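PDB 4QFL: ABC transporter periplasmic peptide-binding protein from Pseudoalteromonas, which binds dipeptides in the periplasm, here Ala-Phe, and probably hands them to an ABC transporter of the inner membrane for uptake. Local coordinates for residues Leu31-Ala37 with Leu242-Pro248; Ile254-Lys260 with Leu276-Ile282; Lys89-Leu95 with His161-Leu167; Asp116-Phe122 with Ala183-Glu189. All blocks are in the same frame, centred on the assembly; numbering follows the deposited sequence.

Contact 1 (Leu31-Ala37 with Leu242-Pro248); sequences LVYCAEA and LVYDITP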
# COMPACT_ATOMS: atom_id res chain seq x y z
N LEU A 31 7.91 -16.14 17.29
CA LEU A 31 6.93 -16.29 16.24
C LEU A 31 7.69 -16.26 14.93
O LEU A 31 8.62 -15.49 14.78
CB LEU A 31 5.90 -15.16 16.29
CG LEU A 31 4.73 -15.23 15.31
CD1 LEU A 31 3.58 -14.38 15.78
CD2 LEU A 31 5.15 -14.80 13.91
N VAL A 32 7.31 -17.15 14.01
CA VAL A 32 7.87 -17.16 12.66
C VAL A 32 6.77 -16.86 11.62
O VAL A 32 5.78 -17.58 11.50
CB VAL A 32 8.54 -18.50 12.33
CG1 VAL A 32 9.09 -18.47 10.91
CG2 VAL A 32 9.65 -18.78 13.33
N TYR A 33 6.98 -15.77 10.89
CA TYR A 33 6.03 -15.24 9.92
C TYR A 33 6.57 -15.52 8.52
O TYR A 33 7.70 -15.13 8.20
CB TYR A 33 5.91 -13.73 10.16
CG TYR A 33 4.92 -12.98 9.29
CD1 TYR A 33 5.22 -12.65 7.97
CD2 TYR A 33 3.70 -12.55 9.81
CE1 TYR A 33 4.32 -11.94 7.18
CE2 TYR A 33 2.80 -11.85 9.03
CZ TYR A 33 3.11 -11.54 7.72
OH TYR A 33 2.22 -10.83 6.94
N CYS A 34 5.79 -16.21 7.71
CA CYS A 34 6.16 -16.50 6.32
C CYS A 34 5.76 -15.35 5.42
O CYS A 34 4.57 -15.16 5.15
CB CYS A 34 5.48 -17.76 5.80
SG CYS A 34 6.52 -19.26 5.78
N ALA A 35 6.76 -14.60 4.97
CA ALA A 35 6.57 -13.38 4.18
C ALA A 35 6.72 -13.61 2.68
O ALA A 35 7.56 -14.40 2.24
CB ALA A 35 7.55 -12.33 4.64
N GLU A 36 5.91 -12.92 1.89
CA GLU A 36 5.88 -13.14 0.45
C GLU A 36 6.99 -12.42 -0.34
O GLU A 36 7.16 -12.67 -1.53
CB GLU A 36 4.49 -12.80 -0.12
CG GLU A 36 4.19 -11.30 -0.30
CD GLU A 36 3.63 -10.64 0.94
OE1 GLU A 36 3.70 -11.23 2.04
OE2 GLU A 36 3.10 -9.51 0.81
N ALA A 37 7.74 -11.54 0.30
CA ALA A 37 8.81 -10.84 -0.41
C ALA A 37 9.84 -10.23 0.52
O ALA A 37 9.59 -10.02 1.69
CB ALA A 37 8.24 -9.78 -1.33
N LEU A 242 10.73 -12.44 16.96
CA LEU A 242 9.92 -12.43 15.76
C LEU A 242 10.86 -12.62 14.59
O LEU A 242 11.74 -11.78 14.36
CB LEU A 242 9.24 -11.07 15.60
CG LEU A 242 7.72 -11.01 15.59
CD1 LEU A 242 7.31 -9.57 15.27
CD2 LEU A 242 7.15 -12.00 14.58
N VAL A 243 10.70 -13.71 13.85
CA VAL A 243 11.46 -13.91 12.63
C VAL A 243 10.50 -13.92 11.44
O VAL A 243 9.43 -14.51 11.51
CB VAL A 243 12.26 -15.23 12.66
CG1 VAL A 243 13.26 -15.27 11.51
CG2 VAL A 243 12.98 -15.40 13.99
N TYR A 244 10.89 -13.23 10.37
CA TYR A 244 10.21 -13.33 9.09
C TYR A 244 11.02 -14.23 8.15
O TYR A 244 12.21 -14.01 7.93
CB TYR A 244 10.04 -11.95 8.44
CG TYR A 244 9.11 -11.04 9.19
CD1 TYR A 244 9.55 -10.31 10.28
CD2 TYR A 244 7.79 -10.91 8.80
CE1 TYR A 244 8.71 -9.48 10.97
CE2 TYR A 244 6.93 -10.08 9.49
CZ TYR A 244 7.40 -9.36 10.57
OH TYR A 244 6.56 -8.53 11.26
N ASP A 245 10.35 -15.24 7.62
CA ASP A 245 10.96 -16.19 6.70
C ASP A 245 10.56 -15.75 5.30
O ASP A 245 9.41 -15.89 4.91
CB ASP A 245 10.43 -17.59 7.00
CG ASP A 245 11.00 -18.65 6.08
OD1 ASP A 245 11.51 -18.29 5.01
OD2 ASP A 245 10.93 -19.85 6.43
N ILE A 246 11.50 -15.20 4.56
CA ILE A 246 11.20 -14.70 3.23
C ILE A 246 11.02 -15.83 2.23
O ILE A 246 11.99 -16.48 1.83
CB ILE A 246 12.29 -13.77 2.73
CG1 ILE A 246 12.54 -12.67 3.76
CG2 ILE A 246 11.91 -13.18 1.39
CD1 ILE A 246 11.34 -11.86 4.07
N THR A 247 9.78 -16.08 1.84
CA THR A 247 9.45 -17.21 0.99
C THR A 247 8.46 -16.77 -0.08
O THR A 247 7.25 -16.79 0.15
CB THR A 247 8.80 -18.33 1.80
OG1 THR A 247 9.58 -18.61 2.97
CG2 THR A 247 8.68 -19.59 0.98
N PRO A 248 8.97 -16.36 -1.25
CA PRO A 248 8.11 -15.79 -2.30
C PRO A 248 7.08 -16.76 -2.87
O PRO A 248 6.01 -16.34 -3.29
CB PRO A 248 9.11 -15.39 -3.38
CG PRO A 248 10.40 -15.22 -2.65
CD PRO A 248 10.39 -16.27 -1.59

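Contact 2 (Ile254-Lys260 with Leu276-Ile282); sequences IAKILTK and LAQRDDI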
# COMPACT_ATOMS: atom_id res chain seq x y z
N ILE A 254 2.45 -22.21 2.23
CA ILE A 254 1.46 -23.18 2.68
C ILE A 254 2.16 -24.40 3.27
O ILE A 254 1.85 -24.84 4.37
CB ILE A 254 0.54 -23.65 1.54
CG1 ILE A 254 -0.22 -22.47 0.94
CG2 ILE A 254 -0.47 -24.70 2.04
CD1 ILE A 254 -1.24 -21.90 1.85
N ALA A 255 3.11 -24.95 2.52
CA ALA A 255 3.86 -26.10 2.97
C ALA A 255 4.50 -25.85 4.33
O ALA A 255 4.49 -26.72 5.21
CB ALA A 255 4.92 -26.47 1.94
N LYS A 256 5.05 -24.65 4.52
CA LYS A 256 5.72 -24.31 5.78
C LYS A 256 4.79 -24.11 6.96
O LYS A 256 5.20 -24.32 8.09
CB LYS A 256 6.61 -23.09 5.61
CG LYS A 256 7.84 -23.38 4.79
CD LYS A 256 8.68 -22.14 4.59
CE LYS A 256 10.03 -22.50 4.02
NZ LYS A 256 10.89 -21.30 3.89
N ILE A 257 3.56 -23.71 6.74
CA ILE A 257 2.66 -23.66 7.88
C ILE A 257 2.23 -25.08 8.24
O ILE A 257 2.07 -25.42 9.41
CB ILE A 257 1.45 -22.72 7.67
CG1 ILE A 257 0.77 -22.43 9.01
CG2 ILE A 257 0.45 -23.31 6.68
CD1 ILE A 257 -0.36 -21.46 8.90
N LEU A 258 2.08 -25.93 7.23
CA LEU A 258 1.71 -27.32 7.47
C LEU A 258 2.75 -28.09 8.30
O LEU A 258 2.40 -28.86 9.18
CB LEU A 258 1.42 -28.04 6.14
CG LEU A 258 0.17 -27.54 5.43
CD1 LEU A 258 -0.06 -28.23 4.10
CD2 LEU A 258 -1.04 -27.71 6.33
N THR A 259 4.03 -27.85 8.02
CA THR A 259 5.12 -28.53 8.71
C THR A 259 5.49 -27.79 9.97
O THR A 259 6.41 -28.18 10.69
CB THR A 259 6.39 -28.56 7.85
OG1 THR A 259 6.81 -27.21 7.60
CG2 THR A 259 6.13 -29.27 6.54
N LYS A 260 4.78 -26.69 10.22
CA LYS A 260 5.00 -25.85 11.38
C LYS A 260 6.37 -25.18 11.37
O LYS A 260 6.90 -24.81 12.41
CB LYS A 260 4.75 -26.62 12.67
CG LYS A 260 3.37 -27.27 12.67
CD LYS A 260 3.19 -28.30 13.78
CE LYS A 260 2.17 -29.38 13.37
NZ LYS A 260 2.70 -30.33 12.32
N LEU A 276 -6.18 -25.92 4.32
CA LEU A 276 -6.03 -25.27 5.63
C LEU A 276 -7.32 -25.29 6.46
O LEU A 276 -7.29 -25.53 7.67
CB LEU A 276 -5.50 -23.84 5.45
CG LEU A 276 -4.25 -23.68 4.58
CD1 LEU A 276 -3.84 -22.23 4.51
CD2 LEU A 276 -3.10 -24.53 5.08
N ALA A 277 -8.46 -25.08 5.81
CA ALA A 277 -9.77 -25.07 6.49
C ALA A 277 -10.11 -26.39 7.21
O ALA A 277 -10.86 -26.41 8.19
CB ALA A 277 -10.88 -24.69 5.53
N GLN A 278 -9.55 -27.49 6.73
CA GLN A 278 -9.80 -28.79 7.34
C GLN A 278 -8.91 -29.07 8.55
O GLN A 278 -9.28 -29.85 9.42
CB GLN A 278 -9.64 -29.88 6.29
CG GLN A 278 -10.62 -29.72 5.14
CD GLN A 278 -10.43 -30.77 4.06
OE1 GLN A 278 -10.15 -31.93 4.35
NE2 GLN A 278 -10.57 -30.35 2.80
N ARG A 279 -7.76 -28.41 8.62
CA ARG A 279 -6.81 -28.62 9.72
C ARG A 279 -7.28 -28.01 11.04
O ARG A 279 -7.51 -26.81 11.13
CB ARG A 279 -5.43 -28.06 9.35
CG ARG A 279 -4.91 -28.48 7.98
CD ARG A 279 -4.52 -29.96 7.95
NE ARG A 279 -3.43 -30.20 8.89
CZ ARG A 279 -2.87 -31.39 9.10
NH1 ARG A 279 -3.30 -32.46 8.44
NH2 ARG A 279 -1.88 -31.50 9.97
N ASP A 280 -7.41 -28.84 12.07
CA ASP A 280 -7.86 -28.39 13.39
C ASP A 280 -6.90 -27.41 14.05
O ASP A 280 -7.31 -26.57 14.86
CB ASP A 280 -8.03 -29.59 14.32
CG ASP A 280 -9.08 -30.58 13.84
OD1 ASP A 280 -10.14 -30.12 13.35
OD2 ASP A 280 -8.84 -31.80 13.96
N ASP A 281 -5.61 -27.52 13.75
CA ASP A 281 -4.60 -26.72 14.44
C ASP A 281 -4.21 -25.44 13.70
O ASP A 281 -3.21 -24.82 14.04
CB ASP A 281 -3.36 -27.57 14.73
CG ASP A 281 -2.82 -28.27 13.50
OD1 ASP A 281 -3.37 -28.05 12.40
OD2 ASP A 281 -1.83 -29.03 13.62
N ILE A 282 -5.00 -25.06 12.70
CA ILE A 282 -4.73 -23.85 11.94
C ILE A 282 -5.97 -22.97 11.88
O ILE A 282 -7.09 -23.47 11.74
CB ILE A 282 -4.26 -24.18 10.51
CG1 ILE A 282 -2.87 -24.80 10.53
CG2 ILE A 282 -4.23 -22.93 9.63
CD1 ILE A 282 -2.41 -25.24 9.18

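Contact 3 (Lys89-Leu95 with His161-Leu167); sequences KSVTFTL and HQVRFEL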
# COMPACT_ATOMS: atom_id res chain seq x y z
N LYS A 89 -4.93 25.28 7.69
CA LYS A 89 -3.55 25.43 7.23
C LYS A 89 -2.53 25.27 8.34
O LYS A 89 -1.33 25.36 8.11
CB LYS A 89 -3.37 26.77 6.53
CG LYS A 89 -4.37 27.01 5.43
CD LYS A 89 -4.06 28.29 4.67
CE LYS A 89 -2.85 28.11 3.77
NZ LYS A 89 -2.60 29.33 2.96
N SER A 90 -3.00 25.04 9.56
CA SER A 90 -2.12 24.78 10.68
C SER A 90 -2.64 23.59 11.48
O SER A 90 -3.80 23.59 11.91
CB SER A 90 -1.99 26.00 11.59
OG SER A 90 -1.44 27.10 10.89
N VAL A 91 -1.80 22.59 11.67
CA VAL A 91 -2.16 21.44 12.48
C VAL A 91 -1.14 21.30 13.60
O VAL A 91 0.06 21.15 13.36
CB VAL A 91 -2.24 20.13 11.65
CG1 VAL A 91 -2.91 19.02 12.45
CG2 VAL A 91 -2.97 20.37 10.33
N THR A 92 -1.62 21.38 14.84
CA THR A 92 -0.78 21.30 16.01
C THR A 92 -0.89 19.90 16.60
O THR A 92 -1.98 19.41 16.86
CB THR A 92 -1.23 22.33 17.05
OG1 THR A 92 -1.11 23.64 16.50
CG2 THR A 92 -0.39 22.23 18.31
N PHE A 93 0.26 19.26 16.79
CA PHE A 93 0.31 17.99 17.49
C PHE A 93 0.97 18.16 18.85
O PHE A 93 2.06 18.71 18.95
CB PHE A 93 1.13 16.96 16.69
CG PHE A 93 0.50 16.54 15.40
CD1 PHE A 93 -0.37 15.46 15.36
CD2 PHE A 93 0.78 17.21 14.22
CE1 PHE A 93 -0.95 15.06 14.18
CE2 PHE A 93 0.20 16.81 13.03
CZ PHE A 93 -0.67 15.73 13.01
N THR A 94 0.31 17.69 19.90
CA THR A 94 0.93 17.58 21.22
C THR A 94 1.52 16.18 21.31
O THR A 94 0.86 15.22 20.92
CB THR A 94 -0.08 17.75 22.38
OG1 THR A 94 -0.89 18.90 22.16
CG2 THR A 94 0.65 17.89 23.70
N LEU A 95 2.73 16.06 21.83
CA LEU A 95 3.45 14.80 21.77
C LEU A 95 3.63 14.12 23.11
O LEU A 95 3.83 14.77 24.14
CB LEU A 95 4.82 14.98 21.11
CG LEU A 95 4.91 15.78 19.82
CD1 LEU A 95 6.38 15.94 19.43
CD2 LEU A 95 4.11 15.13 18.69
N HIS A 161 7.58 19.26 23.36
CA HIS A 161 6.60 18.23 23.03
C HIS A 161 5.32 18.79 22.41
O HIS A 161 4.21 18.33 22.70
CB HIS A 161 6.31 17.33 24.25
CG HIS A 161 7.54 16.66 24.79
ND1 HIS A 161 7.99 15.44 24.33
CD2 HIS A 161 8.42 17.06 25.73
CE1 HIS A 161 9.10 15.12 24.97
NE2 HIS A 161 9.38 16.08 25.83
N GLN A 162 5.48 19.79 21.55
CA GLN A 162 4.39 20.25 20.70
C GLN A 162 4.95 20.89 19.43
O GLN A 162 5.91 21.66 19.47
CB GLN A 162 3.47 21.22 21.45
CG GLN A 162 2.28 21.70 20.62
CD GLN A 162 1.33 22.58 21.40
OE1 GLN A 162 1.50 23.79 21.46
NE2 GLN A 162 0.32 21.98 21.99
N VAL A 163 4.37 20.54 18.29
CA VAL A 163 4.79 21.12 17.03
C VAL A 163 3.57 21.58 16.28
O VAL A 163 2.46 21.15 16.57
CB VAL A 163 5.57 20.11 16.15
CG1 VAL A 163 6.81 19.61 16.88
CG2 VAL A 163 4.67 18.94 15.75
N ARG A 164 3.77 22.46 15.31
CA ARG A 164 2.67 22.90 14.46
C ARG A 164 3.09 22.84 12.99
O ARG A 164 4.05 23.49 12.58
CB ARG A 164 2.23 24.31 14.86
CG ARG A 164 1.18 24.91 13.96
CD ARG A 164 0.89 26.36 14.34
NE ARG A 164 2.04 27.23 14.13
CZ ARG A 164 2.65 27.91 15.10
NH1 ARG A 164 2.22 27.81 16.35
NH2 ARG A 164 3.69 28.68 14.82
N PHE A 165 2.39 22.02 12.21
CA PHE A 165 2.60 21.95 10.76
C PHE A 165 1.91 23.15 10.08
O PHE A 165 0.74 23.42 10.33
CB PHE A 165 2.02 20.65 10.17
CG PHE A 165 2.81 19.40 10.51
CD1 PHE A 165 2.83 18.89 11.81
CD2 PHE A 165 3.48 18.71 9.52
CE1 PHE A 165 3.54 17.73 12.11
CE2 PHE A 165 4.19 17.54 9.81
CZ PHE A 165 4.22 17.05 11.11
N GLU A 166 2.64 23.84 9.21
CA GLU A 166 2.06 24.92 8.42
C GLU A 166 1.93 24.48 6.96
O GLU A 166 2.92 24.15 6.31
CB GLU A 166 2.93 26.18 8.50
CG GLU A 166 3.26 26.61 9.91
CD GLU A 166 2.10 27.30 10.60
OE1 GLU A 166 1.01 27.38 9.98
OE2 GLU A 166 2.26 27.76 11.75
N LEU A 167 0.70 24.46 6.46
CA LEU A 167 0.44 24.03 5.09
C LEU A 167 0.25 25.21 4.13
O LEU A 167 -0.20 26.29 4.53
CB LEU A 167 -0.80 23.13 5.04
CG LEU A 167 -0.85 22.04 6.11
CD1 LEU A 167 -2.08 21.17 5.94
CD2 LEU A 167 0.42 21.19 6.09
O HOH W 1 0.42 25.74 17.72

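Contact 4 (Asp116-Phe122 with Ala183-Glu189); sequences DDVIFTF and AVVLSKE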
# COMPACT_ATOMS: atom_id res chain seq x y z
N ASP A 116 11.85 17.52 18.15
CA ASP A 116 12.96 17.51 17.19
C ASP A 116 12.89 16.32 16.24
O ASP A 116 13.28 16.43 15.07
CB ASP A 116 14.29 17.51 17.93
CG ASP A 116 14.60 18.85 18.56
OD1 ASP A 116 14.02 19.86 18.11
OD2 ASP A 116 15.44 18.89 19.49
N ASP A 117 12.42 15.19 16.74
CA ASP A 117 12.30 13.96 15.95
C ASP A 117 11.19 14.08 14.91
O ASP A 117 11.31 13.57 13.79
CB ASP A 117 12.03 12.78 16.87
CG ASP A 117 13.12 12.61 17.91
OD1 ASP A 117 14.29 12.43 17.51
OD2 ASP A 117 12.81 12.68 19.12
N VAL A 118 10.12 14.75 15.30
CA VAL A 118 8.99 14.97 14.40
C VAL A 118 9.42 15.89 13.27
O VAL A 118 9.19 15.60 12.09
CB VAL A 118 7.80 15.55 15.15
CG1 VAL A 118 6.66 15.88 14.19
CG2 VAL A 118 7.33 14.58 16.22
N ILE A 119 10.06 16.99 13.65
CA ILE A 119 10.51 17.96 12.66
C ILE A 119 11.52 17.32 11.72
O ILE A 119 11.46 17.55 10.51
CB ILE A 119 11.06 19.23 13.32
CG1 ILE A 119 9.98 19.82 14.24
CG2 ILE A 119 11.43 20.24 12.27
CD1 ILE A 119 10.50 20.78 15.29
N PHE A 120 12.43 16.51 12.25
CA PHE A 120 13.40 15.85 11.38
C PHE A 120 12.77 14.84 10.44
O PHE A 120 13.02 14.85 9.24
CB PHE A 120 14.47 15.13 12.16
CG PHE A 120 15.27 14.19 11.31
CD1 PHE A 120 16.30 14.68 10.50
CD2 PHE A 120 14.97 12.84 11.26
CE1 PHE A 120 17.04 13.82 9.68
CE2 PHE A 120 15.71 11.97 10.45
CZ PHE A 120 16.74 12.46 9.65
N THR A 121 11.99 13.93 11.01
CA THR A 121 11.34 12.88 10.24
C THR A 121 10.55 13.43 9.06
O THR A 121 10.65 12.93 7.93
CB THR A 121 10.38 12.08 11.13
OG1 THR A 121 11.12 11.46 12.19
CG2 THR A 121 9.67 11.00 10.31
N PHE A 122 9.75 14.45 9.34
CA PHE A 122 8.85 14.97 8.31
C PHE A 122 9.46 16.06 7.42
O PHE A 122 9.09 16.17 6.25
CB PHE A 122 7.47 15.31 8.89
CG PHE A 122 6.74 14.09 9.40
CD1 PHE A 122 6.13 13.22 8.51
CD2 PHE A 122 6.74 13.78 10.74
CE1 PHE A 122 5.51 12.09 8.96
CE2 PHE A 122 6.12 12.64 11.20
CZ PHE A 122 5.51 11.79 10.30
N ALA A 183 4.00 7.08 7.58
CA ALA A 183 4.21 8.28 8.39
C ALA A 183 4.81 8.00 9.76
O ALA A 183 4.44 8.62 10.76
CB ALA A 183 2.90 9.02 8.53
N VAL A 184 5.76 7.07 9.83
CA VAL A 184 6.32 6.70 11.13
C VAL A 184 7.26 7.77 11.60
O VAL A 184 7.73 8.59 10.81
CB VAL A 184 7.07 5.38 11.08
CG1 VAL A 184 6.16 4.26 10.59
CG2 VAL A 184 8.32 5.50 10.22
N VAL A 185 7.55 7.75 12.90
CA VAL A 185 8.51 8.67 13.50
C VAL A 185 9.92 8.09 13.60
O VAL A 185 10.11 7.00 14.15
CB VAL A 185 8.06 9.09 14.90
CG1 VAL A 185 9.11 9.97 15.55
CG2 VAL A 185 6.73 9.81 14.82
N LEU A 186 10.90 8.82 13.08
CA LEU A 186 12.29 8.37 13.08
C LEU A 186 13.13 9.06 14.15
O LEU A 186 12.69 10.02 14.77
CB LEU A 186 12.93 8.62 11.71
CG LEU A 186 12.18 8.04 10.51
CD1 LEU A 186 12.90 8.39 9.21
CD2 LEU A 186 12.09 6.55 10.67
N SER A 187 14.35 8.56 14.35
CA SER A 187 15.28 9.11 15.34
C SER A 187 16.23 10.17 14.77
O SER A 187 17.09 9.87 13.94
CB SER A 187 16.14 8.01 15.95
OG SER A 187 17.19 8.59 16.72
N LYS A 188 16.08 11.41 15.24
CA LYS A 188 17.00 12.46 14.85
C LYS A 188 18.39 12.23 15.43
O LYS A 188 19.40 12.44 14.75
CB LYS A 188 16.50 13.84 15.26
CG LYS A 188 17.37 14.94 14.68
CD LYS A 188 16.91 16.33 15.06
CE LYS A 188 17.81 17.36 14.39
NZ LYS A 188 17.43 18.76 14.73
N GLU A 189 18.45 11.79 16.68
CA GLU A 189 19.75 11.55 17.29
C GLU A 189 20.54 10.51 16.50
O GLU A 189 21.72 10.69 16.22
CB GLU A 189 19.64 11.15 18.76
CG GLU A 189 21.01 10.93 19.39
CD GLU A 189 20.93 10.62 20.87
OE1 GLU A 189 19.83 10.25 21.34
OE2 GLU A 189 21.97 10.74 21.57
O HOH W 2 14.80 18.82 14.06
O HOH W 3 16.39 10.77 18.57

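Contact 1 (Leu31-Ala37 with Leu242-Pro248)
Leu31 and Leu242 open a run of five parallel beta bridges that ends at Ala35 and Ile246, joining strands 30-35 and 241-246 in a sheet of the periplasmic binding-protein fold. Five backbone bonds alternate between the strands, the shortest from Asp245 N to Tyr33 O at 2.7 Å; the last runs from Thr247 N to Ala35 O. On the face carrying Leu31, Tyr33 and Ala35, the methyls Leu31 CD2 and Leu242 CD2 meet at 3.5 Å, the two side chains running alongside each other. The tyrosine rings come next, their planes 55° apart: CE2 of Tyr244 sits over one face of the Tyr33 ring, toward its rim, and Tyr33 CD1 approaches Tyr244 CD2 to 3.2 Å. Different first torsions bring them together, Tyr33 CG lying anti to its own N (chi1 -177°) and Tyr244 CG beside its N (chi1 -66°). Helix 50-60 packs on Tyr244, and strand 264-266 continues the sheet beyond Tyr33. The other face holds Val32, Val243, Cys34 and Asp245; there Cys34 is tied to Cys262 by a disulfide, and Asp245 forms a salt bridge with Lys256. Past the strand end, Glu36 turns its carboxylate to Arg383, a residue of the phenylalanine pocket, and to Ser51. Ile246 CD1 closes this end, lying 3.9 Å from Ala35 CB and 3.5 Å from Ala37 O.

Contact 2 (Ile254-Lys260 with Leu276-Ile282)
Ile257 and Ile282 approach to 8.4 Å between their CA atoms, and Leu258 and Leu276 to 8.2 Å, a spacing at which side chains alone bridge the end of helix 250-258 and the end of helix 273-278 with the turn that follows it. Helix 250-258 finishes in a Schellman motif, with Lys260 at positive phi (64°), while a type I beta turn from Arg279 to Ile282 leads segment 276-282 into strand 282-287. Leu276 is gripped through both of its methyls: CD1 lies 3.7 Å from Ile254 CD1, and CD2 meets Leu258 CD2 at 4.0 Å, with Ile254 CG2 and Ile257 CG2 close by. In Ile257, CG1 anti to the backbone N (chi1 -164°) and a trans second torsion carry CD1 to within 4.2 Å of Ile282 CG2. The side chains of Leu258 and Ile282 cross at about a right angle, Leu258 CD2 touching Ile282 CD1 at 4.0 Å. The same leucine methyl also rests near the aliphatic Arg279 CG. Ala511 of strand 500-513 touches both Ile257 and Leu276, placing this apolar cluster against a sheet. On the exposed side Lys260 CE comes within 4.0 Å of Asp281 OD2, but NZ stays 4.9 Å from that oxygen and bonds weakly to Leu258 O. No hydrogen bond or salt bridge joins the segments: branched aliphatic packing holds them, with at most longer-range attraction between Lys260 and Asp281.

Contact 3 (Lys89-Leu95 with His161-Leu167)
Strands 90-95 and 162-167 are the two central strands of a four-stranded antiparallel sheet, flanked by strand 79-84 beside the first and strand 152-159 beside the second. Val91 with Phe165 and Phe93 with Val163 are hydrogen-bonded pairs; Ser90, Thr92 and Thr94 face Glu166, Arg164 and Gln162 in the non-hydrogen-bonded positions between and beyond them. Leu167 N to Lys89 O and Leu95 N to His161 O extend the backbone bonding at the two ends. The buried face is apolar. Phe93 and Phe165 turn their ring planes 75° apart, with Phe93 CD2 3.5 Å from Phe165 CE1, while Val163 CG2 lies against Phe93 CB at 4.2 Å. Helix 174-178 packs on both rings, and helix 115-126 on Val163 and Leu95. The opposite face is polar. Thr92 points CG2 at the amide of Gln162, 3.6 Å from its CD, and the glutamine, extended with CG anti to its N, continues to a weak bond from NE2 to Thr94 OG1. A water joins Thr92 OG1 to Arg164 NH1. The arginine is bent at its third torsion (chi3 65°), which turns NE toward Glu166 OE2 along the same strand; a salt bridge is modelled there, but its 2.4 Å separation is too short to be taken at face value. Glu166 OE1 accepts from Ser90 OG on the neighbouring strand at 2.6 Å, met on the syn side with the donor 30° out of the carboxylate plane.

Contact 4 (Asp116-Phe122 with Ala183-Glu189)
Thr121 and Asp117, one turn apart on helix 115-126, direct their polar side chains at the backbone of 183-189. Thr121 OG1 lies beside its own backbone N (chi1 -61°), from where it works both ways: it donates to Asp117 O at 2.7 Å and accepts from Leu186 N at 2.8 Å. Thr121 N and OG1 reach Asp117 O from opposite faces of the carbonyl plane. The threonine's other branch, CG2, presses on Val184 O at 3.1 Å, so this one residue spans 184-186. Asp117 receives Lys188 N on the anti lone pair of OD1, a bond of 3.1 Å at 160° to the first turn of helix 188-196. A water links the same oxygen to Ser187 OG and Glu189 N; Ser187 is the N-cap, its OG bonded to Tyr190 N. The other carboxylate oxygen, OD2, is held by Arg111 and Asn114. Lys188, fully extended, crosses Phe120 obliquely, with CG 3.8 Å from Phe120 CB. Its chain then passes Asp116, where NZ reaches Asp116 O through a second water, while the Asp116 carboxylate pairs with Arg157. At the far end Phe122 presents its ring edge to Ala183 O, which lies in the ring plane 3.4 Å from CZ. One side of the helix faces the sheet, Val118 and Ile119 turning to strands 162-167 and 152-159; another meets the 183-187 connection and helix 188-196, where Phe120 packs on Ala191 and Met192 and Gln45 reaches Thr121 O.

How the contacts relate
The four contacts form two touching pairs in different regions of the fold, although the segments of contact 1 bracket contacts 3 and 4 along the sequence. Contacts 1 and 2 have centres 15 Å apart and meet through Lys256, whose CD packs 3.8 Å from Cys34 SG. Contacts 3 and 4, with centres 14 Å apart, share an apolar interface in which Leu95 CD1 touches Val118 CG2 at 3.6 Å; their segments alternate along the chain. Contacts 2 and 3 lie on opposite sides of the chain's centre, about 48 Å apart between centres. The dipeptide is nearest contact 1: the Glu36 side chain is about 6 Å from the bound phenylalanine, whereas Val184 in contact 4 is about 12 Å from the bound alanine.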